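Local coordinates for protein GH62 arabinofuranosidase (Podospora anserina, PDB 4N4B) that probably hydrolyses terminal non-reducing alpha-L-arabinofuranoside units from xylan, as a five-bladed beta-propeller glycosidase of family GH62, at residues T51-S64 / A104-L118. Sequence-based numbering, arbitrary orientation. Where two conformers were deposited one is given.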
ATOM      1  N   THR A  51       3.001  -4.729  -0.285  1.00  6.91           N
ATOM      2  CA  THR A  51       4.169  -3.818   0.022  1.00  6.94           C
ATOM      3  C   THR A  51       5.358  -4.534  -0.508  1.00  7.62           C
ATOM      4  O   THR A  51       5.524  -5.739  -0.392  1.00  8.15           O
ATOM      5  CB  THR A  51       4.212  -3.573   1.533  1.00  6.77           C
ATOM      6  OG1 THR A  51       5.311  -2.659   1.827  1.00  8.17           O
ATOM      7  CG2 THR A  51       4.424  -4.749   2.378  1.00  7.83           C
ATOM      8  N   ILE A  52       6.274  -3.753  -1.126  1.00  7.64           N
ATOM      9  CA  ILE A  52       7.438  -4.371  -1.815  1.00  8.00           C
ATOM     10  C   ILE A  52       8.656  -3.476  -1.715  1.00  8.42           C
ATOM     11  O   ILE A  52       8.631  -2.292  -2.028  1.00  9.15           O
ATOM     12  CB  ILE A  52       7.055  -4.661  -3.290  1.00  7.86           C
ATOM     13  CG1 ILE A  52       8.246  -5.252  -4.006  1.00  8.43           C
ATOM     14  CG2 ILE A  52       6.482  -3.456  -3.988  1.00  9.42           C
ATOM     15  CD1 ILE A  52       7.901  -5.886  -5.328  1.00  8.58           C
ATOM     16  N   ILE A  53       9.750  -4.144  -1.427  1.00  9.12           N
ATOM     17  CA  ILE A  53      11.108  -3.540  -1.393  1.00  8.90           C
ATOM     18  C   ILE A  53      12.028  -4.469  -2.117  1.00  9.68           C
ATOM     19  O   ILE A  53      11.794  -5.598  -2.358  1.00 10.83           O
ATOM     20  CB  ILE A  53      11.577  -3.169   0.031  1.00  9.92           C
ATOM     21  CG1 ILE A  53      11.789  -4.402   0.814  1.00 10.17           C
ATOM     22  CG2 ILE A  53      10.661  -2.203   0.710  1.00 10.16           C
ATOM     23  CD1 ILE A  53      12.438  -4.174   2.175  1.00 12.46           C
ATOM     24  N   LEU A  54      13.141  -3.839  -2.550  1.00 10.56           N
ATOM     25  CA  LEU A  54      14.189  -4.473  -3.359  1.00 10.79           C
ATOM     26  C   LEU A  54      15.513  -4.219  -2.662  1.00 11.75           C
ATOM     27  O   LEU A  54      15.865  -3.108  -2.396  1.00 14.28           O
ATOM     28  CB  LEU A  54      14.184  -3.933  -4.778  1.00 12.94           C
ATOM     29  CG  LEU A  54      15.231  -4.475  -5.748  1.00 15.14           C
ATOM     30  CD1 LEU A  54      15.147  -5.937  -5.881  1.00 13.62           C
ATOM     31  CD2 LEU A  54      15.082  -3.814  -7.108  1.00 18.57           C
ATOM     32  N   ILE A  55      16.191  -5.293  -2.327  1.00 11.86           N
ATOM     33  CA  ILE A  55      17.527  -5.212  -1.610  1.00 12.10           C
ATOM     34  C   ILE A  55      18.502  -6.045  -2.476  1.00 13.13           C
ATOM     35  O   ILE A  55      18.428  -7.245  -2.550  1.00 12.21           O
ATOM     36  CB  ILE A  55      17.446  -5.792  -0.241  1.00 12.38           C
ATOM     37  CG1 ILE A  55      16.336  -5.096   0.611  1.00 13.08           C
ATOM     38  CG2 ILE A  55      18.820  -5.685   0.456  1.00 15.98           C
ATOM     39  CD1 ILE A  55      16.114  -5.718   1.960  1.00 13.08           C
ATOM     40  N   ASN A  56      19.375  -5.315  -3.133  1.00 14.89           N
ATOM     41  CA  ASN A  56      20.450  -5.920  -3.944  0.50 17.35           C
ATOM     42  C   ASN A  56      19.967  -7.068  -4.853  1.00 18.30           C
ATOM     43  O   ASN A  56      20.516  -8.191  -4.816  1.00 22.12           O
ATOM     44  CB  ASN A  56      21.598  -6.306  -2.994  0.50 19.26           C
ATOM     45  CG  ASN A  56      22.270  -5.073  -2.397  0.50 21.79           C
ATOM     46  OD1 ASN A  56      22.311  -4.022  -3.025  0.50 22.49           O
ATOM     47  ND2 ASN A  56      22.654  -5.156  -1.164  0.50 28.29           N
ATOM     48  N   GLY A  57      18.910  -6.812  -5.587  1.00 17.92           N
ATOM     49  CA  GLY A  57      18.407  -7.796  -6.532  1.00 15.95           C
ATOM     50  C   GLY A  57      17.321  -8.730  -6.014  1.00 15.05           C
ATOM     51  O   GLY A  57      16.655  -9.396  -6.828  1.00 19.38           O
ATOM     52  N   THR A  58      17.097  -8.721  -4.704  1.00 12.67           N
ATOM     53  CA  THR A  58      16.113  -9.583  -4.110  1.00 11.91           C
ATOM     54  C   THR A  58      14.871  -8.644  -3.697  1.00 10.48           C
ATOM     55  O   THR A  58      14.953  -7.782  -2.894  1.00  9.79           O
ATOM     56  CB  THR A  58      16.554 -10.333  -2.872  1.00 12.93           C
ATOM     57  OG1 THR A  58      17.618 -11.232  -3.310  1.00 15.13           O
ATOM     58  CG2 THR A  58      15.491 -11.170  -2.273  1.00 14.53           C
ATOM     59  N   HIS A  59      13.704  -9.058  -4.257  1.00  9.53           N
ATOM     60  CA  HIS A  59      12.431  -8.426  -3.843  1.00  9.32           C
ATOM     61  C   HIS A  59      11.854  -9.162  -2.666  1.00  8.69           C
ATOM     62  O   HIS A  59      11.869 -10.366  -2.567  1.00 10.27           O
ATOM     63  CB  HIS A  59      11.386  -8.568  -4.975  1.00  9.95           C
ATOM     64  CG  HIS A  59      11.736  -7.835  -6.226  1.00  9.57           C
ATOM     65  ND1 HIS A  59      12.470  -8.451  -7.235  1.00 12.01           N
ATOM     66  CD2 HIS A  59      11.489  -6.548  -6.709  1.00 11.00           C
ATOM     67  CE1 HIS A  59      12.627  -7.606  -8.249  1.00 11.94           C
ATOM     68  NE2 HIS A  59      12.053  -6.458  -7.967  1.00 12.67           N
ATOM     69  N   HIS A  60      11.329  -8.390  -1.728  1.00  8.74           N
ATOM     70  CA  HIS A  60      10.618  -8.860  -0.569  1.00  9.11           C
ATOM     71  C   HIS A  60       9.208  -8.266  -0.614  1.00  8.20           C
ATOM     72  O   HIS A  60       9.071  -7.036  -0.678  1.00  9.43           O
ATOM     73  CB  HIS A  60      11.339  -8.327   0.739  1.00  9.23           C
ATOM     74  CG  HIS A  60      12.705  -8.938   0.908  1.00 10.05           C
ATOM     75  ND1 HIS A  60      13.882  -8.402   0.439  1.00 14.01           N
ATOM     76  CD2 HIS A  60      12.962 -10.067   1.526  1.00  8.46           C
ATOM     77  CE1 HIS A  60      14.867  -9.237   0.820  1.00  8.93           C
ATOM     78  NE2 HIS A  60      14.322 -10.263   1.449  1.00 13.53           N
ATOM     79  N   VAL A  61       8.212  -9.159  -0.561  1.00  7.88           N
ATOM     80  CA  VAL A  61       6.792  -8.744  -0.636  1.00  7.41           C
ATOM     81  C   VAL A  61       6.084  -9.246   0.490  1.00  6.77           C
ATOM     82  O   VAL A  61       6.122 -10.410   0.903  1.00  7.99           O
ATOM     83  CB  VAL A  61       6.175  -9.222  -1.964  1.00  8.79           C
ATOM     84  CG1 VAL A  61       4.736  -8.703  -2.099  1.00  9.10           C
ATOM     85  CG2 VAL A  61       6.971  -8.748  -3.155  1.00 10.39           C
ATOM     86  N   PHE A  62       5.165  -8.367   1.039  1.00  6.72           N
ATOM     87  CA  PHE A  62       4.119  -8.805   1.953  1.00  7.03           C
ATOM     88  C   PHE A  62       2.780  -8.410   1.334  1.00  6.85           C
ATOM     89  O   PHE A  62       2.663  -7.377   0.729  1.00  7.65           O
ATOM     90  CB  PHE A  62       4.241  -8.208   3.388  1.00  8.24           C
ATOM     91  CG  PHE A  62       5.575  -8.497   4.012  1.00  7.68           C
ATOM     92  CD1 PHE A  62       6.743  -7.793   3.667  1.00  8.44           C
ATOM     93  CD2 PHE A  62       5.646  -9.438   4.974  1.00  9.21           C
ATOM     94  CE1 PHE A  62       7.957  -8.164   4.290  1.00  8.52           C
ATOM     95  CE2 PHE A  62       6.860  -9.749   5.626  1.00  9.80           C
ATOM     96  CZ  PHE A  62       7.981  -9.058   5.279  1.00  9.00           C
ATOM     97  N   ALA A  63       1.790  -9.304   1.547  1.00  6.79           N
ATOM     98  CA  ALA A  63       0.496  -9.065   0.914  1.00  6.59           C
ATOM     99  C   ALA A  63      -0.585  -9.593   1.834  1.00  6.91           C
ATOM    100  O   ALA A  63      -0.379 -10.399   2.732  1.00  8.02           O
ATOM    101  CB  ALA A  63       0.452  -9.723  -0.464  1.00  7.90           C
ATOM    102  N   SER A  64      -1.819  -9.061   1.617  1.00  6.66           N
ATOM    103  CA  SER A  64      -3.034  -9.623   2.207  1.00  7.44           C
ATOM    104  C   SER A  64      -3.383 -10.966   1.506  1.00  7.14           C
ATOM    105  O   SER A  64      -3.314 -11.033   0.279  1.00  8.54           O
ATOM    106  CB  SER A  64      -4.256  -8.741   2.133  1.00  8.14           C
ATOM    107  OG  SER A  64      -3.978  -7.399   2.554  1.00  8.69           O
ATOM    108  N   ALA A 104      -3.398  -5.611   4.672  1.00  7.85           N
ATOM    109  CA  ALA A 104      -2.848  -4.438   3.982  1.00  6.49           C
ATOM    110  C   ALA A 104      -1.584  -3.917   4.640  1.00  6.58           C
ATOM    111  O   ALA A 104      -1.550  -2.895   5.338  1.00  6.59           O
ATOM    112  CB  ALA A 104      -3.916  -3.310   3.890  1.00  7.48           C
ATOM    113  N   PRO A 105      -0.494  -4.671   4.480  1.00  5.99           N
ATOM    114  CA  PRO A 105       0.783  -4.413   5.122  1.00  6.64           C
ATOM    115  C   PRO A 105       1.614  -3.345   4.432  1.00  6.62           C
ATOM    116  O   PRO A 105       1.487  -3.044   3.233  1.00  7.37           O
ATOM    117  CB  PRO A 105       1.458  -5.728   5.071  1.00  7.20           C
ATOM    118  CG  PRO A 105       1.027  -6.298   3.763  1.00  7.11           C
ATOM    119  CD  PRO A 105      -0.419  -5.860   3.568  1.00  6.85           C
ATOM    120  N   GLN A 106       2.556  -2.792   5.227  1.00  6.65           N
ATOM    121  CA  GLN A 106       3.587  -1.839   4.783  1.00  6.75           C
ATOM    122  C   GLN A 106       4.865  -2.220   5.527  1.00  6.55           C
ATOM    123  O   GLN A 106       4.857  -2.278   6.742  1.00  7.54           O
ATOM    124  CB  GLN A 106       3.236  -0.377   5.050  1.00  7.73           C
ATOM    125  CG  GLN A 106       4.266   0.600   4.602  1.00  7.44           C
ATOM    126  CD  GLN A 106       4.205   1.917   5.366  1.00  7.34           C
ATOM    127  OE1 GLN A 106       3.764   1.975   6.523  1.00  8.31           O
ATOM    128  NE2 GLN A 106       4.757   2.936   4.740  1.00  8.46           N
ATOM    129  N   VAL A 107       5.948  -2.447   4.764  1.00  7.19           N
ATOM    130  CA  VAL A 107       7.240  -2.770   5.378  1.00  7.76           C
ATOM    131  C   VAL A 107       8.270  -1.695   5.190  1.00  7.23           C
ATOM    132  O   VAL A 107       8.404  -1.155   4.118  1.00  7.67           O
ATOM    133  CB  VAL A 107       7.763  -4.140   4.874  1.00  7.96           C
ATOM    134  CG1 VAL A 107       8.213  -4.130   3.446  1.00  8.87           C
ATOM    135  CG2 VAL A 107       8.873  -4.694   5.791  1.00 10.38           C
ATOM    136  N   PHE A 108       9.060  -1.453   6.232  1.00  7.99           N
ATOM    137  CA  PHE A 108      10.219  -0.537   6.163  1.00  8.14           C
ATOM    138  C   PHE A 108      11.150  -0.844   7.302  1.00  8.41           C
ATOM    139  O   PHE A 108      10.779  -1.367   8.341  1.00  9.02           O
ATOM    140  CB  PHE A 108       9.755   0.954   6.178  1.00  9.03           C
ATOM    141  CG  PHE A 108       8.963   1.325   7.367  1.00  8.46           C
ATOM    142  CD1 PHE A 108       9.495   1.828   8.526  1.00 10.38           C
ATOM    143  CD2 PHE A 108       7.561   1.218   7.314  1.00  9.34           C
ATOM    144  CE1 PHE A 108       8.722   2.159   9.620  1.00  9.80           C
ATOM    145  CE2 PHE A 108       6.777   1.498   8.418  1.00 10.07           C
ATOM    146  CZ  PHE A 108       7.371   1.957   9.568  1.00  9.88           C
ATOM    147  N   TRP A 109      12.412  -0.442   7.078  1.00  9.35           N
ATOM    148  CA  TRP A 109      13.439  -0.487   8.169  1.00 10.32           C
ATOM    149  C   TRP A 109      13.331   0.765   8.996  1.00  8.53           C
ATOM    150  O   TRP A 109      13.352   1.858   8.449  1.00 11.20           O
ATOM    151  CB  TRP A 109      14.814  -0.556   7.484  1.00 11.95           C
ATOM    152  CG  TRP A 109      16.012  -0.563   8.414  1.00 10.38           C
ATOM    153  CD1 TRP A 109      16.906   0.477   8.489  1.00 12.74           C
ATOM    154  CD2 TRP A 109      16.421  -1.582   9.269  1.00 10.35           C
ATOM    155  NE1 TRP A 109      17.880   0.098   9.339  1.00 11.81           N
ATOM    156  CE2 TRP A 109      17.665  -1.123   9.859  1.00 12.05           C
ATOM    157  CE3 TRP A 109      15.977  -2.836   9.557  1.00 11.11           C
ATOM    158  CZ2 TRP A 109      18.421  -1.958  10.660  1.00 13.25           C
ATOM    159  CZ3 TRP A 109      16.701  -3.660  10.425  1.00 12.80           C
ATOM    160  CH2 TRP A 109      17.906  -3.160  11.012  1.00 12.47           C
ATOM    161  N   PHE A 110      13.218   0.617  10.307  1.00 10.67           N
ATOM    162  CA  PHE A 110      13.163   1.828  11.178  1.00 11.25           C
ATOM    163  C   PHE A 110      14.557   1.950  11.810  1.00 11.67           C
ATOM    164  O   PHE A 110      14.926   1.217  12.758  1.00 12.35           O
ATOM    165  CB  PHE A 110      12.084   1.699  12.199  1.00 11.31           C
ATOM    166  CG  PHE A 110      11.903   2.962  12.999  1.00 10.95           C
ATOM    167  CD1 PHE A 110      11.424   4.092  12.425  1.00 11.96           C
ATOM    168  CD2 PHE A 110      12.208   2.996  14.377  1.00 12.15           C
ATOM    169  CE1 PHE A 110      11.280   5.272  13.135  1.00 13.42           C
ATOM    170  CE2 PHE A 110      12.078   4.142  15.075  1.00 13.28           C
ATOM    171  CZ  PHE A 110      11.670   5.296  14.479  1.00 12.54           C
ATOM    172  N   ALA A 111      15.303   2.838  11.188  1.00 12.75           N
ATOM    173  CA  ALA A 111      16.753   2.923  11.513  1.00 14.21           C
ATOM    174  C   ALA A 111      17.031   3.250  12.994  1.00 14.92           C
ATOM    175  O   ALA A 111      17.896   2.542  13.536  1.00 15.71           O
ATOM    176  CB  ALA A 111      17.395   3.897  10.540  1.00 14.60           C
ATOM    177  N   PRO A 112      16.235   4.028  13.667  1.00 14.22           N
ATOM    178  CA  PRO A 112      16.535   4.260  15.125  1.00 14.88           C
ATOM    179  C   PRO A 112      16.505   3.048  15.967  1.00 18.09           C
ATOM    180  O   PRO A 112      17.047   3.015  17.047  1.00 18.64           O
ATOM    181  CB  PRO A 112      15.498   5.356  15.517  1.00 16.21           C
ATOM    182  CG  PRO A 112      15.239   6.086  14.223  1.00 17.28           C
ATOM    183  CD  PRO A 112      15.258   4.985  13.185  1.00 15.44           C
ATOM    184  N   HIS A 113      15.728   2.005  15.621  1.00 12.38           N
ATOM    185  CA  HIS A 113      15.591   0.849  16.401  1.00 11.44           C
ATOM    186  C   HIS A 113      16.345  -0.393  15.841  1.00 11.83           C
ATOM    187  O   HIS A 113      16.358  -1.442  16.494  1.00 13.21           O
ATOM    188  CB  HIS A 113      14.119   0.447  16.518  1.00 11.30           C
ATOM    189  CG  HIS A 113      13.305   1.393  17.328  1.00 12.54           C
ATOM    190  ND1 HIS A 113      11.941   1.345  17.404  1.00 12.81           N
ATOM    191  CD2 HIS A 113      13.694   2.454  18.114  1.00 15.35           C
ATOM    192  CE1 HIS A 113      11.505   2.269  18.255  1.00 13.72           C
ATOM    193  NE2 HIS A 113      12.575   2.912  18.743  1.00 15.34           N
ATOM    194  N   LYS A 114      16.872  -0.250  14.652  1.00 13.92           N
ATOM    195  CA  LYS A 114      17.455  -1.320  13.917  1.00 14.24           C
ATOM    196  C   LYS A 114      16.573  -2.582  13.904  1.00 12.40           C
ATOM    197  O   LYS A 114      16.840  -3.700  14.186  1.00 13.36           O
ATOM    198  CB  LYS A 114      18.837  -1.714  14.500  1.00 17.04           C
ATOM    199  CG  LYS A 114      19.814  -0.580  14.248  1.00 23.14           C
ATOM    200  CD  LYS A 114      21.109  -1.078  14.901  1.00 29.66           C
ATOM    201  CE  LYS A 114      22.053   0.032  15.363  1.00 36.86           C
ATOM    202  NZ  LYS A 114      22.439   0.939  14.253  1.00 41.57           N
ATOM    203  N   LEU A 115      15.301  -2.296  13.514  1.00 11.32           N
ATOM    204  CA  LEU A 115      14.234  -3.304  13.367  1.00 10.93           C
ATOM    205  C   LEU A 115      13.437  -2.927  12.135  1.00  9.73           C
ATOM    206  O   LEU A 115      13.214  -1.778  11.774  1.00 10.42           O
ATOM    207  CB  LEU A 115      13.266  -3.284  14.520  1.00 11.41           C
ATOM    208  CG  LEU A 115      13.728  -3.795  15.885  1.00 13.24           C
ATOM    209  CD1 LEU A 115      12.691  -3.481  16.953  1.00 12.73           C
ATOM    210  CD2 LEU A 115      14.123  -5.258  15.862  1.00 14.01           C
ATOM    211  N   TRP A 116      13.025  -4.031  11.440  1.00  9.42           N
ATOM    212  CA  TRP A 116      11.984  -3.835  10.433  1.00  8.55           C
ATOM    213  C   TRP A 116      10.641  -3.735  11.167  1.00  8.49           C
ATOM    214  O   TRP A 116      10.369  -4.463  12.105  1.00  8.38           O
ATOM    215  CB  TRP A 116      11.936  -5.086   9.547  1.00  9.34           C
ATOM    216  CG  TRP A 116      13.209  -5.364   8.767  1.00  8.95           C
ATOM    217  CD1 TRP A 116      14.219  -6.152   9.161  1.00 10.23           C
ATOM    218  CD2 TRP A 116      13.566  -4.786   7.507  1.00  9.01           C
ATOM    219  NE1 TRP A 116      15.209  -6.116   8.195  1.00 11.51           N
ATOM    220  CE2 TRP A 116      14.871  -5.287   7.168  1.00 11.12           C
ATOM    221  CE3 TRP A 116      12.960  -3.896   6.630  1.00  9.95           C
ATOM    222  CZ2 TRP A 116      15.514  -4.902   5.972  1.00 11.75           C
ATOM    223  CZ3 TRP A 116      13.611  -3.541   5.515  1.00 11.60           C
ATOM    224  CH2 TRP A 116      14.894  -4.017   5.206  1.00 11.99           C
ATOM    225  N   TYR A 117       9.824  -2.884  10.602  1.00  8.54           N
ATOM    226  CA  TYR A 117       8.403  -2.692  10.975  1.00  7.61           C
ATOM    227  C   TYR A 117       7.516  -3.190   9.866  1.00  7.50           C
ATOM    228  O   TYR A 117       7.785  -2.891   8.706  1.00  8.12           O
ATOM    229  CB  TYR A 117       8.085  -1.219  11.320  1.00  8.11           C
ATOM    230  CG  TYR A 117       8.512  -0.827  12.749  1.00  9.96           C
ATOM    231  CD1 TYR A 117       9.858  -0.764  13.110  1.00 10.35           C
ATOM    232  CD2 TYR A 117       7.564  -0.556  13.733  1.00 10.49           C
ATOM    233  CE1 TYR A 117      10.218  -0.464  14.406  1.00 10.62           C
ATOM    234  CE2 TYR A 117       7.933  -0.263  15.065  1.00  9.54           C
ATOM    235  CZ  TYR A 117       9.262  -0.218  15.362  1.00 10.42           C
ATOM    236  OH  TYR A 117       9.648   0.115  16.679  1.00 11.85           O
ATOM    237  N   LEU A 118       6.429  -3.835  10.254  1.00  7.28           N
ATOM    238  CA  LEU A 118       5.317  -4.179   9.394  1.00  7.33           C
ATOM    239  C   LEU A 118       4.057  -3.536   9.988  1.00  6.83           C
ATOM    240  O   LEU A 118       3.693  -3.881  11.067  1.00  7.69           O
ATOM    241  CB  LEU A 118       5.218  -5.680   9.297  1.00  8.49           C
ATOM    242  CG  LEU A 118       4.306  -6.237   8.121  1.00  7.90           C
ATOM    243  CD1 LEU A 118       5.031  -6.018   6.810  1.00  9.05           C
ATOM    244  CD2 LEU A 118       3.985  -7.698   8.383  1.00  9.87           C
TER
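Val107 meets both Thr51 and the ring of Phe62, and its backbone N-H points almost straight (164°) at the Thr51 hydroxyl, with N to OG1 at 3.0 Å. That oxygen lies anti to its own backbone N (chi1 -178°), which turns it to the Val107 amide while CG2 packs beside the carbonyl O of Pro105; a small beta-branched residue with one polar branch suits both neighbours. A valine here would probably leave the buried Val107 N-H without its acceptor.

Phe62 extends its flat ring across Val107 at about a right angle, CE1 lying 3.9 Å from Val107 CG2. Leu118 lays CD1 over one face of the same ring in a CH-pi contact, 3.9 Å from the centroid and 17° off the normal. At the root of Phe62, CB meets Pro105 CG at 3.8 Å; the compact proline ring lets this carbon lie against the Phe62 carbonyl as well, close to the strand backbone. Further along, Trp116 receives two isoleucine tips, CD1 of Ile53 at 3.6 Å from CZ3 and CD1 of Ile55 near CH2, the long branches bridging the widening gap between the hairpins.

At the other end, Ala104 N donates to Ser64 OG at 2.8 Å, and the same hydroxyl also bonds Asp49. The small Ala104 side chain lies near His285, a calcium-binding residue of this protein. The contact thus packs two successive propeller blades face to face: hairpin 46-67 against hairpin 103-121, with Tyr75 of strand 70-78 meeting the Phe62 ring and Gln106 accepting a hydrogen bond from Val168 of strand 164-170, in the next blade.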